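PDB 3F1X: serine acetyltransferase from Bacteroides vulgatus ATCC 8482, which probably transfers the acetyl group of acetyl-CoA to the hydroxyl of L-serine, giving the O-acetylserine used in cysteine biosynthesis. Local coordinates for residues T189-H194 / F203-G208; A215-G220 / R250-E255; K224-V229 / D257-S262; L267-I272 / T285-A290. All coordinates share one frame; numbering follows the deposited sequence.

Interaction 1: T189-H194 / F203-G208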
loop_
_atom_site.group_PDB
_atom_site.type_symbol
_atom_site.label_atom_id
_atom_site.label_comp_id
_atom_site.label_asym_id
_atom_site.label_seq_id
_atom_site.Cartn_x
_atom_site.Cartn_y
_atom_site.Cartn_z
ATOM N N THR A 189 5.737 -23.038 -2.800
ATOM C CA THR A 189 5.440 -24.363 -2.243
ATOM C C THR A 189 6.593 -25.356 -2.160
ATOM O O THR A 189 6.474 -26.378 -1.488
ATOM C CB THR A 189 4.333 -25.061 -3.057
ATOM O OG1 THR A 189 4.840 -25.371 -4.365
ATOM C CG2 THR A 189 3.109 -24.156 -3.189
ATOM N N GLY A 190 7.688 -25.070 -2.850
ATOM C CA GLY A 190 8.816 -25.978 -2.848
ATOM C C GLY A 190 8.611 -27.104 -3.857
ATOM O O GLY A 190 9.436 -28.020 -3.951
ATOM N N ILE A 191 7.519 -27.024 -4.616
ATOM C CA ILE A 191 7.164 -28.015 -5.637
ATOM C C ILE A 191 7.490 -27.454 -7.023
ATOM O O ILE A 191 6.914 -26.451 -7.442
ATOM C CB ILE A 191 5.649 -28.362 -5.566
ATOM C CG1 ILE A 191 5.293 -28.844 -4.168
ATOM C CG2 ILE A 191 5.312 -29.459 -6.577
ATOM C CD1 ILE A 191 3.810 -28.983 -3.909
ATOM N N ASP A 192 8.410 -28.117 -7.724
ATOM C CA ASP A 192 8.862 -27.686 -9.047
ATOM C C ASP A 192 8.408 -28.618 -10.172
ATOM O O ASP A 192 8.944 -29.717 -10.349
ATOM C CB ASP A 192 10.396 -27.559 -9.033
ATOM C CG ASP A 192 10.966 -26.974 -10.322
ATOM O OD1 ASP A 192 10.324 -26.092 -10.927
ATOM O OD2 ASP A 192 12.079 -27.387 -10.722
ATOM N N ILE A 193 7.408 -28.168 -10.924
ATOM C CA ILE A 193 6.847 -28.928 -12.040
ATOM C C ILE A 193 7.080 -28.147 -13.334
ATOM O O ILE A 193 6.603 -27.022 -13.462
ATOM C CB ILE A 193 5.312 -29.115 -11.882
ATOM C CG1 ILE A 193 4.981 -29.664 -10.493
ATOM C CG2 ILE A 193 4.787 -30.068 -12.965
ATOM C CD1 ILE A 193 3.495 -29.633 -10.160
ATOM N N HIS A 194 7.804 -28.733 -14.286
ATOM C CA HIS A 194 8.058 -28.051 -15.559
ATOM C C HIS A 194 6.745 -28.004 -16.324
ATOM O O HIS A 194 6.031 -28.996 -16.401
ATOM C CB HIS A 194 9.098 -28.792 -16.403
ATOM C CG HIS A 194 9.491 -28.060 -17.653
ATOM N ND1 HIS A 194 10.584 -27.220 -17.715
ATOM C CD2 HIS A 194 8.918 -28.020 -18.881
ATOM C CE1 HIS A 194 10.667 -26.694 -18.926
ATOM N NE2 HIS A 194 9.667 -27.163 -19.652
ATOM N N PHE A 203 -4.402 -36.424 -9.740
ATOM C CA PHE A 203 -2.997 -36.376 -9.376
ATOM C C PHE A 203 -2.888 -35.758 -7.988
ATOM O O PHE A 203 -3.606 -34.821 -7.665
ATOM C CB PHE A 203 -2.224 -35.524 -10.385
ATOM C CG PHE A 203 -0.764 -35.385 -10.065
ATOM C CD1 PHE A 203 0.067 -36.509 -10.024
ATOM C CD2 PHE A 203 -0.209 -34.130 -9.811
ATOM C CE1 PHE A 203 1.434 -36.387 -9.738
ATOM C CE2 PHE A 203 1.161 -33.997 -9.524
ATOM C CZ PHE A 203 1.982 -35.129 -9.489
ATOM N N THR A 204 -2.000 -36.282 -7.159
ATOM C CA THR A 204 -1.846 -35.719 -5.834
ATOM C C THR A 204 -0.390 -35.737 -5.392
ATOM O O THR A 204 0.375 -36.629 -5.756
ATOM C CB THR A 204 -2.720 -36.473 -4.804
ATOM O OG1 THR A 204 -2.748 -35.743 -3.572
ATOM C CG2 THR A 204 -2.172 -37.849 -4.551
ATOM N N ILE A 205 -0.012 -34.719 -4.631
ATOM C CA ILE A 205 1.335 -34.599 -4.101
ATOM C C ILE A 205 1.155 -34.390 -2.606
ATOM O O ILE A 205 0.520 -33.424 -2.183
ATOM C CB ILE A 205 2.075 -33.387 -4.707
ATOM C CG1 ILE A 205 2.333 -33.635 -6.199
ATOM C CG2 ILE A 205 3.376 -33.150 -3.955
ATOM C CD1 ILE A 205 2.923 -32.448 -6.947
ATOM N N ASP A 206 1.688 -35.311 -1.811
ATOM C CA ASP A 206 1.568 -35.224 -0.361
ATOM C C ASP A 206 2.729 -34.425 0.227
ATOM O O ASP A 206 3.881 -34.820 0.079
ATOM C CB ASP A 206 1.567 -36.631 0.243
ATOM C CG ASP A 206 0.676 -36.741 1.462
ATOM O OD1 ASP A 206 0.616 -35.772 2.253
ATOM O OD2 ASP A 206 0.039 -37.804 1.634
ATOM N N HIS A 207 2.423 -33.316 0.897
ATOM C CA HIS A 207 3.445 -32.468 1.511
ATOM C C HIS A 207 4.192 -31.766 0.364
ATOM O O HIS A 207 4.084 -30.549 0.208
ATOM C CB HIS A 207 4.360 -33.336 2.378
ATOM C CG HIS A 207 3.610 -34.246 3.309
ATOM N ND1 HIS A 207 2.771 -33.772 4.297
ATOM C CD2 HIS A 207 3.569 -35.595 3.399
ATOM C CE1 HIS A 207 2.252 -34.791 4.960
ATOM N NE2 HIS A 207 2.719 -35.909 4.438
ATOM N N GLY A 208 4.950 -32.532 -0.416
ATOM C CA GLY A 208 5.592 -31.992 -1.603
ATOM C C GLY A 208 6.865 -31.172 -1.693
ATOM O O GLY A 208 7.395 -31.044 -2.795
HETATM O O HOH W 1 4.367 -27.973 -0.483
#
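Ile191 lays its branched side chain alongside that of Ile205, the two sliding past each other in opposite directions. Ile191 CG2 meets Ile205 CD1 at 3.8 Å, while Ile191 CD1 reaches back to Ile205 CG2 at 4.2 Å. With CG1 opposite the carbonyl carbon (chi1 -56°), Ile191 also brings CG1 to 3.3 Å from Gly208 O, which lets the one side chain touch Ile205 and Gly208 together. Ile193 adds a looser contact, its CD1 4.3 Å from Ile205 CD1. This is the start of the left-handed parallel beta-helix: Ile191, just before strand 192-193, and Ile193 within it meet Ile205 of strand 204-206 on the inside, where Ala159 and Tyr163 of helix 155-171 pack on Ile191 and Ile193. Trimming Ile191 to an alanine would probably open a gap beside Ile205 and leave the turn at Gly208 poorly packed. Gly208 suits its place, since a side chain there would run into Ile191 CD1 and the backbone angles themselves favour glycine. The polar join is a water, which donates to Thr189 O at 2.8 Å and to His207 O at 2.7 Å and so links the end of helix 177-189 to the turn. Thr189 OG1 accepts from Ile191 N at 3.2 Å, an ST turn at the point where the chain leaves the helix. His207 ND1 is hydrogen-bonded to Asp192 of a neighbouring subunit.

Interaction 2: A215-G220 / R250-E255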
loop_
_atom_site.group_PDB
_atom_site.type_symbol
_atom_site.label_atom_id
_atom_site.label_comp_id
_atom_site.label_asym_id
_atom_site.label_seq_id
_atom_site.Cartn_x
_atom_site.Cartn_y
_atom_site.Cartn_z
ATOM N N ALA A 215 10.829 -31.755 -17.514
ATOM C CA ALA A 215 10.194 -31.292 -18.744
ATOM C C ALA A 215 9.449 -32.310 -19.606
ATOM O O ALA A 215 8.386 -31.998 -20.142
ATOM C CB ALA A 215 11.222 -30.554 -19.604
ATOM N N THR A 216 9.982 -33.512 -19.768
ATOM C CA THR A 216 9.279 -34.480 -20.605
ATOM C C THR A 216 8.678 -35.644 -19.841
ATOM O O THR A 216 8.433 -36.705 -20.403
ATOM C CB THR A 216 10.198 -35.021 -21.725
ATOM O OG1 THR A 216 11.320 -35.703 -21.150
ATOM C CG2 THR A 216 10.687 -33.873 -22.599
ATOM N N SER A 217 8.420 -35.439 -18.558
ATOM C CA SER A 217 7.825 -36.488 -17.747
ATOM C C SER A 217 6.379 -36.752 -18.173
ATOM O O SER A 217 5.675 -35.846 -18.609
ATOM C CB SER A 217 7.836 -36.093 -16.270
ATOM O OG SER A 217 9.146 -35.807 -15.823
ATOM N N ILE A 218 5.949 -38.002 -18.041
ATOM C CA ILE A 218 4.580 -38.378 -18.365
ATOM C C ILE A 218 4.034 -39.100 -17.143
ATOM O O ILE A 218 4.549 -40.143 -16.745
ATOM C CB ILE A 218 4.500 -39.319 -19.598
ATOM C CG1 ILE A 218 5.060 -38.618 -20.838
ATOM C CG2 ILE A 218 3.048 -39.710 -19.865
ATOM C CD1 ILE A 218 5.077 -39.497 -22.091
ATOM N N ILE A 219 3.002 -38.526 -16.535
ATOM C CA ILE A 219 2.403 -39.126 -15.357
ATOM C C ILE A 219 0.959 -39.517 -15.631
ATOM O O ILE A 219 0.162 -38.692 -16.088
ATOM C CB ILE A 219 2.439 -38.161 -14.172
ATOM C CG1 ILE A 219 3.884 -37.777 -13.861
ATOM C CG2 ILE A 219 1.818 -38.810 -12.967
ATOM C CD1 ILE A 219 4.005 -36.762 -12.744
ATOM N N GLY A 220 0.637 -40.778 -15.347
ATOM C CA GLY A 220 -0.703 -41.294 -15.572
ATOM C C GLY A 220 -1.764 -40.789 -14.613
ATOM O O GLY A 220 -1.606 -39.749 -13.975
ATOM N N ARG A 250 13.523 -38.067 -22.393
ATOM C CA ARG A 250 14.561 -38.517 -21.471
ATOM C C ARG A 250 14.117 -38.451 -20.016
ATOM O O ARG A 250 14.936 -38.523 -19.101
ATOM C CB ARG A 250 15.842 -37.705 -21.674
ATOM C CG ARG A 250 15.647 -36.207 -21.873
ATOM C CD ARG A 250 17.001 -35.543 -22.090
ATOM N NE ARG A 250 16.906 -34.157 -22.544
ATOM C CZ ARG A 250 16.383 -33.780 -23.708
ATOM N NH1 ARG A 250 15.896 -34.687 -24.547
ATOM N NH2 ARG A 250 16.358 -32.495 -24.043
ATOM N N HIS A 251 12.812 -38.316 -19.813
ATOM C CA HIS A 251 12.238 -38.260 -18.473
ATOM C C HIS A 251 11.339 -39.476 -18.247
ATOM O O HIS A 251 10.797 -40.053 -19.196
ATOM C CB HIS A 251 11.462 -36.955 -18.285
ATOM C CG HIS A 251 12.347 -35.762 -18.084
ATOM N ND1 HIS A 251 13.078 -35.566 -16.930
ATOM C CD2 HIS A 251 12.658 -34.731 -18.904
ATOM C CE1 HIS A 251 13.800 -34.466 -17.049
ATOM N NE2 HIS A 251 13.565 -33.940 -18.238
ATOM N N PRO A 252 11.159 -39.876 -16.981
ATOM C CA PRO A 252 10.337 -41.036 -16.619
ATOM C C PRO A 252 8.877 -41.020 -17.027
ATOM O O PRO A 252 8.281 -39.972 -17.288
ATOM C CB PRO A 252 10.476 -41.106 -15.094
ATOM C CG PRO A 252 11.781 -40.406 -14.822
ATOM C CD PRO A 252 11.706 -39.242 -15.770
ATOM N N ILE A 253 8.315 -42.220 -17.059
ATOM C CA ILE A 253 6.922 -42.427 -17.370
ATOM C C ILE A 253 6.336 -43.198 -16.195
ATOM O O ILE A 253 6.813 -44.283 -15.862
ATOM C CB ILE A 253 6.727 -43.291 -18.625
ATOM C CG1 ILE A 253 7.355 -42.616 -19.844
ATOM C CG2 ILE A 253 5.245 -43.543 -18.839
ATOM C CD1 ILE A 253 7.219 -43.429 -21.114
ATOM N N LEU A 254 5.331 -42.630 -15.545
ATOM C CA LEU A 254 4.676 -43.314 -14.438
ATOM C C LEU A 254 3.282 -43.667 -14.909
ATOM O O LEU A 254 2.516 -42.785 -15.297
ATOM C CB LEU A 254 4.586 -42.410 -13.197
ATOM C CG LEU A 254 5.776 -42.375 -12.235
ATOM C CD1 LEU A 254 7.009 -41.893 -12.967
ATOM C CD2 LEU A 254 5.447 -41.462 -11.042
ATOM N N GLU A 255 2.951 -44.954 -14.884
ATOM C CA GLU A 255 1.626 -45.396 -15.305
ATOM C C GLU A 255 0.624 -45.137 -14.175
ATOM O O GLU A 255 0.997 -44.632 -13.109
ATOM C CB GLU A 255 1.651 -46.884 -15.674
ATOM C CG GLU A 255 2.714 -47.234 -16.711
ATOM C CD GLU A 255 2.550 -48.626 -17.313
ATOM O OE1 GLU A 255 2.154 -49.563 -16.589
ATOM O OE2 GLU A 255 2.839 -48.787 -18.517
#
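With its ring carbon CG beside the backbone N and opposite the carbonyl carbon (chi1 -76°), His251 swings its imidazole across to 215-217, and Ser217 (chi1 -57°) sets its hydroxyl next to the root of that ring. Ala215 N lies over one face of the imidazole, offset toward the rim, and Thr216 CB sits at the ring edge, in plane, the Thr216 and His251 side chains crossing at about a right angle. His251 CB fits against the main chain, 3.4 Å from Ser217 N, and is 3.6 Å from Ser217 OG, a hydroxyl that is hydrogen-bonded to Gly214. Putting an alanine in place of His251 would probably strip the cover from the main chain at Ala215 and leave Thr216 free to shift. Beyond the histidine the segments run side by side as parallel strands. Ile218 N donates to Pro252 O at 3.1 Å, and Leu254 N to Ile218 O at 2.9 Å. Gly220 N completes the set, 2.7 Å from Leu254 O. Ile218 O also receives the CA-H of Ile253, its CA 3.4 Å away. Gly220 fits because a side chain there would strike the backbone of Glu255. Ile218 and Ile253 lie next to each other on the outer face of this wall of the left-handed beta-helix, with Ile218 CB 4.4 Å from Ile253 CG2. The chemistry divides the work: main-chain bonds fix the register of the two coils, while Ile219 and Leu254 turn their apolar side chains to the buried interior.

Interaction 3: K224-V229 / D257-S262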
loop_
_atom_site.group_PDB
_atom_site.type_symbol
_atom_site.label_atom_id
_atom_site.label_comp_id
_atom_site.label_asym_id
_atom_site.label_seq_id
_atom_site.Cartn_x
_atom_site.Cartn_y
_atom_site.Cartn_z
ATOM N N LYS A 224 0.376 -40.640 -7.075
ATOM C CA LYS A 224 0.681 -39.885 -5.864
ATOM C C LYS A 224 2.184 -39.828 -5.639
ATOM O O LYS A 224 2.866 -40.845 -5.697
ATOM C CB LYS A 224 0.014 -40.527 -4.638
ATOM C CG LYS A 224 0.393 -39.848 -3.320
ATOM C CD LYS A 224 -0.198 -40.541 -2.094
ATOM C CE LYS A 224 -1.703 -40.373 -2.006
ATOM N NZ LYS A 224 -2.216 -40.822 -0.672
ATOM N N LEU A 225 2.687 -38.628 -5.384
ATOM C CA LEU A 225 4.106 -38.404 -5.140
ATOM C C LEU A 225 4.257 -37.763 -3.768
ATOM O O LEU A 225 3.409 -36.976 -3.352
ATOM C CB LEU A 225 4.678 -37.455 -6.199
ATOM C CG LEU A 225 5.391 -37.982 -7.448
ATOM C CD1 LEU A 225 4.704 -39.207 -8.033
ATOM C CD2 LEU A 225 5.460 -36.844 -8.456
ATOM N N TYR A 226 5.336 -38.101 -3.070
ATOM C CA TYR A 226 5.607 -37.539 -1.756
ATOM C C TYR A 226 6.724 -36.503 -1.855
ATOM O O TYR A 226 7.324 -36.324 -2.918
ATOM C CB TYR A 226 6.004 -38.654 -0.781
ATOM C CG TYR A 226 4.815 -39.390 -0.212
ATOM C CD1 TYR A 226 4.352 -39.106 1.067
ATOM C CD2 TYR A 226 4.140 -40.353 -0.959
ATOM C CE1 TYR A 226 3.234 -39.766 1.604
ATOM C CE2 TYR A 226 3.016 -41.020 -0.434
ATOM C CZ TYR A 226 2.573 -40.720 0.844
ATOM O OH TYR A 226 1.470 -41.357 1.366
ATOM N N GLN A 227 6.990 -35.825 -0.743
ATOM C CA GLN A 227 8.031 -34.807 -0.672
ATOM C C GLN A 227 9.379 -35.345 -1.161
ATOM O O GLN A 227 9.693 -36.525 -0.976
ATOM C CB GLN A 227 8.192 -34.318 0.778
ATOM C CG GLN A 227 8.524 -35.436 1.782
ATOM C CD GLN A 227 7.291 -36.119 2.358
ATOM O OE1 GLN A 227 6.205 -36.034 1.795
ATOM N NE2 GLN A 227 7.462 -36.812 3.487
ATOM N N GLY A 228 10.162 -34.462 -1.779
ATOM C CA GLY A 228 11.488 -34.812 -2.262
ATOM C C GLY A 228 11.603 -35.744 -3.460
ATOM O O GLY A 228 12.709 -36.100 -3.865
ATOM N N VAL A 229 10.481 -36.151 -4.036
ATOM C CA VAL A 229 10.533 -37.048 -5.177
ATOM C C VAL A 229 10.972 -36.334 -6.448
ATOM O O VAL A 229 10.449 -35.267 -6.786
ATOM C CB VAL A 229 9.167 -37.712 -5.416
ATOM C CG1 VAL A 229 9.159 -38.431 -6.756
ATOM C CG2 VAL A 229 8.883 -38.689 -4.291
ATOM N N ASP A 257 -2.093 -45.348 -11.038
ATOM C CA ASP A 257 -2.066 -45.871 -9.670
ATOM C C ASP A 257 -0.683 -46.064 -9.051
ATOM O O ASP A 257 -0.501 -46.916 -8.188
ATOM C CB ASP A 257 -2.830 -47.202 -9.631
ATOM C CG ASP A 257 -4.293 -47.058 -10.048
ATOM O OD1 ASP A 257 -4.936 -48.092 -10.326
ATOM O OD2 ASP A 257 -4.805 -45.920 -10.091
ATOM N N VAL A 258 0.290 -45.278 -9.487
ATOM C CA VAL A 258 1.633 -45.393 -8.949
ATOM C C VAL A 258 1.825 -44.491 -7.730
ATOM O O VAL A 258 1.219 -43.425 -7.635
ATOM C CB VAL A 258 2.680 -45.035 -10.027
ATOM C CG1 VAL A 258 4.045 -44.815 -9.407
ATOM C CG2 VAL A 258 2.750 -46.153 -11.064
ATOM N N ILE A 259 2.652 -44.940 -6.791
ATOM C CA ILE A 259 2.959 -44.161 -5.600
ATOM C C ILE A 259 4.476 -44.140 -5.454
ATOM O O ILE A 259 5.124 -45.180 -5.557
ATOM C CB ILE A 259 2.368 -44.793 -4.314
ATOM C CG1 ILE A 259 0.847 -44.898 -4.413
ATOM C CG2 ILE A 259 2.739 -43.941 -3.105
ATOM C CD1 ILE A 259 0.213 -45.571 -3.201
ATOM N N VAL A 260 5.041 -42.955 -5.239
ATOM C CA VAL A 260 6.480 -42.817 -5.049
ATOM C C VAL A 260 6.681 -42.122 -3.708
ATOM O O VAL A 260 6.273 -40.969 -3.528
ATOM C CB VAL A 260 7.130 -41.955 -6.140
ATOM C CG1 VAL A 260 8.641 -42.018 -6.001
ATOM C CG2 VAL A 260 6.688 -42.429 -7.526
ATOM N N TYR A 261 7.299 -42.816 -2.762
ATOM C CA TYR A 261 7.504 -42.237 -1.450
ATOM C C TYR A 261 8.667 -41.272 -1.344
ATOM O O TYR A 261 9.459 -41.105 -2.267
ATOM C CB TYR A 261 7.635 -43.334 -0.398
ATOM C CG TYR A 261 6.319 -43.997 -0.114
ATOM C CD1 TYR A 261 5.980 -45.200 -0.715
ATOM C CD2 TYR A 261 5.391 -43.398 0.731
ATOM C CE1 TYR A 261 4.738 -45.805 -0.480
ATOM C CE2 TYR A 261 4.148 -43.989 0.973
ATOM C CZ TYR A 261 3.831 -45.196 0.363
ATOM O OH TYR A 261 2.624 -45.808 0.610
ATOM N N SER A 262 8.745 -40.657 -0.174
ATOM C CA SER A 262 9.725 -39.642 0.169
ATOM C C SER A 262 11.154 -39.734 -0.360
ATOM O O SER A 262 11.846 -40.738 -0.175
ATOM C CB SER A 262 9.763 -39.495 1.689
ATOM O OG SER A 262 10.544 -38.374 2.043
#
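Lys224 O takes the N-H of Val260, hydrogen-bonded at 3.1 Å, and, as a weaker CA-H...O contact, the CA-H of Ile259, whose CA is 3.3 Å off; both lie on the neighbouring strand. Lys224 N in turn donates to Val258 O at 3.0 Å and Tyr226 N to Val260 O, so 224-226 and 258-260 pair as parallel strands. On one face Tyr226 and Tyr261 point the same way in an offset stack, centroids 4.8 Å apart and planes at 29°, with Tyr261 CD2 over the rim of the Tyr226 ring. Ile259 CG2 fills the corner between them, at the edge of Tyr226 and over a face of Tyr261. Lys234 of a neighbouring subunit packs on both tyrosines, and Ser262 OG bonds to Thr230 of that same subunit, which places this side at the subunit interface. The other face is apolar. Val260 receives Leu225 through the pair Leu225 CD1 to Val260 CG2, 3.8 Å, and Val229 through Val229 CG1 to Val260 CG1, 3.7 Å. Val229 gets there because a type II turn from Tyr226 to Val229 carries the chain round the corner, and because its CG1 stands anti to the backbone N (chi1 169°). Short parallel strands in register, Leu225, Val229 and Val260 turned inward, and a tight turn at the corner that leads from one wall to the next mark the left-handed parallel beta-helix of hexapeptide acyltransferases.

Interaction 4: L267-I272 / T285-A290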
loop_
_atom_site.group_PDB
_atom_site.type_symbol
_atom_site.label_atom_id
_atom_site.label_comp_id
_atom_site.label_asym_id
_atom_site.label_seq_id
_atom_site.Cartn_x
_atom_site.Cartn_y
_atom_site.Cartn_z
ATOM N N LEU A 267 15.150 -41.557 -12.676
ATOM C CA LEU A 267 15.710 -40.837 -13.809
ATOM C C LEU A 267 15.944 -41.620 -15.090
ATOM O O LEU A 267 16.201 -42.825 -15.069
ATOM C CB LEU A 267 17.020 -40.154 -13.416
ATOM C CG LEU A 267 18.226 -41.047 -13.132
ATOM C CD1 LEU A 267 19.489 -40.212 -13.212
ATOM C CD2 LEU A 267 18.082 -41.702 -11.767
ATOM N N GLY A 268 15.857 -40.901 -16.206
ATOM C CA GLY A 268 16.086 -41.490 -17.514
ATOM C C GLY A 268 14.869 -42.101 -18.176
ATOM O O GLY A 268 13.728 -41.738 -17.881
ATOM N N ARG A 269 15.132 -43.028 -19.090
ATOM C CA ARG A 269 14.089 -43.733 -19.820
ATOM C C ARG A 269 13.584 -44.840 -18.909
ATOM O O ARG A 269 13.833 -46.021 -19.142
ATOM C CB ARG A 269 14.655 -44.349 -21.100
ATOM C CG ARG A 269 13.620 -45.073 -21.952
ATOM C CD ARG A 269 14.285 -46.042 -22.914
ATOM N NE ARG A 269 14.995 -47.096 -22.200
ATOM C CZ ARG A 269 14.408 -48.017 -21.441
ATOM N NH1 ARG A 269 13.089 -48.021 -21.295
ATOM N NH2 ARG A 269 15.142 -48.934 -20.820
ATOM N N VAL A 270 12.881 -44.453 -17.857
ATOM C CA VAL A 270 12.363 -45.423 -16.918
ATOM C C VAL A 270 10.847 -45.377 -16.871
ATOM O O VAL A 270 10.251 -44.299 -16.880
ATOM C CB VAL A 270 12.928 -45.162 -15.506
ATOM C CG1 VAL A 270 12.226 -46.036 -14.485
ATOM C CG2 VAL A 270 14.426 -45.431 -15.495
ATOM N N THR A 271 10.234 -46.555 -16.831
ATOM C CA THR A 271 8.786 -46.662 -16.758
ATOM C C THR A 271 8.406 -47.362 -15.464
ATOM O O THR A 271 8.903 -48.455 -15.172
ATOM C CB THR A 271 8.212 -47.484 -17.934
ATOM O OG1 THR A 271 8.466 -46.795 -19.159
ATOM C CG2 THR A 271 6.713 -47.676 -17.777
ATOM N N ILE A 272 7.551 -46.723 -14.677
ATOM C CA ILE A 272 7.074 -47.319 -13.440
ATOM C C ILE A 272 5.703 -47.878 -13.800
ATOM O O ILE A 272 4.768 -47.120 -14.069
ATOM C CB ILE A 272 6.924 -46.273 -12.303
ATOM C CG1 ILE A 272 8.285 -45.686 -11.940
ATOM C CG2 ILE A 272 6.308 -46.923 -11.083
ATOM C CD1 ILE A 272 8.787 -44.688 -12.931
ATOM N N THR A 285 17.003 -46.310 -11.522
ATOM C CA THR A 285 17.453 -46.105 -12.892
ATOM C C THR A 285 17.008 -47.224 -13.834
ATOM O O THR A 285 17.406 -47.261 -14.996
ATOM C CB THR A 285 18.994 -45.983 -12.951
ATOM O OG1 THR A 285 19.591 -47.241 -12.603
ATOM C CG2 THR A 285 19.480 -44.915 -11.970
ATOM N N GLU A 286 16.172 -48.120 -13.326
ATOM C CA GLU A 286 15.666 -49.243 -14.108
ATOM C C GLU A 286 14.141 -49.252 -14.102
ATOM O O GLU A 286 13.521 -48.685 -13.206
ATOM C CB GLU A 286 16.160 -50.563 -13.514
ATOM C CG GLU A 286 17.653 -50.647 -13.334
ATOM C CD GLU A 286 18.376 -50.640 -14.654
ATOM O OE1 GLU A 286 18.231 -51.625 -15.409
ATOM O OE2 GLU A 286 19.087 -49.652 -14.939
ATOM N N ASN A 287 13.543 -49.904 -15.097
ATOM C CA ASN A 287 12.091 -50.008 -15.176
ATOM C C ASN A 287 11.582 -50.733 -13.934
ATOM O O ASN A 287 12.298 -51.533 -13.335
ATOM C CB ASN A 287 11.672 -50.805 -16.415
ATOM C CG ASN A 287 11.926 -50.065 -17.708
ATOM O OD1 ASN A 287 12.054 -50.681 -18.768
ATOM N ND2 ASN A 287 11.986 -48.742 -17.637
ATOM N N VAL A 288 10.344 -50.453 -13.553
ATOM C CA VAL A 288 9.745 -51.093 -12.388
ATOM C C VAL A 288 8.467 -51.774 -12.861
ATOM O O VAL A 288 7.513 -51.104 -13.251
ATOM C CB VAL A 288 9.406 -50.053 -11.291
ATOM C CG1 VAL A 288 8.768 -50.740 -10.090
ATOM C CG2 VAL A 288 10.672 -49.322 -10.859
ATOM N N PRO A 289 8.437 -53.121 -12.849
ATOM C CA PRO A 289 7.235 -53.832 -13.296
ATOM C C PRO A 289 5.962 -53.405 -12.579
ATOM O O PRO A 289 5.995 -52.971 -11.429
ATOM C CB PRO A 289 7.588 -55.306 -13.071
ATOM C CG PRO A 289 8.654 -55.270 -12.021
ATOM C CD PRO A 289 9.476 -54.072 -12.417
ATOM N N ALA A 290 4.841 -53.522 -13.279
ATOM C CA ALA A 290 3.553 -53.139 -12.729
ATOM C C ALA A 290 3.203 -53.940 -11.484
ATOM O O ALA A 290 3.516 -55.126 -11.393
ATOM C CB ALA A 290 2.463 -53.317 -13.790
#
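Val288 N sends a nearly straight hydrogen bond to Thr271 O, 2.9 Å long and 175° at the hydrogen. It belongs to a single bridge between Ile272 and Val288, where Ile272 CG2 also rests 4.4 Å from Val288 CB. One step back, Val270 holds CG1 anti to the backbone N (chi1 171°), which spreads its two methyls along the main chain of Thr285 and Glu286: CG1 touches Glu286 O at 3.2 Å and CG2 touches Thr285 O at 3.5 Å. Further back still, Leu267 CD2 lies alongside Thr285 CG2 at 3.5 Å. The guanidinium of Arg269 passes the amide of Asn287 at a steep angle, the two planes 80° apart. An inverse gamma turn centred on Arg269, with a weak bond from Val270 N to Gly268 O, bends the chain between strands 265-267 and 271-272 and probably helps set Val270 against 285-286. Lys298 of a neighbouring subunit packs on Glu286. Beyond the contact, Leu267 pairs with Val284 in one wall of the beta-helix, and the loop 285-290, which follows strand 283-284, lies beside strand 271-272, whose other neighbour in its sheet is strand 253-254.

Leaving helix 177-189, the chain closes a short loop in interaction 1, where one coil begins under helix 155-171. Strand 204-206 then pairs with 224-226, tying interaction 1 to interaction 3. Interactions 2 and 3 cross: their segments alternate along the chain, each joining one coil to the next across a long excursion that includes the unmodelled residues 235-248. Leu254 meets Leu225 and Val260 in the core between them. Strand 253-254 pairs with 271-272, handing interaction 2 on to interaction 4, which closes a coil of its own; Val258 of interaction 3 also packs on Ile272. Interactions 1 and 4, with centres about 20 Å apart, do not touch and mark early and late coils.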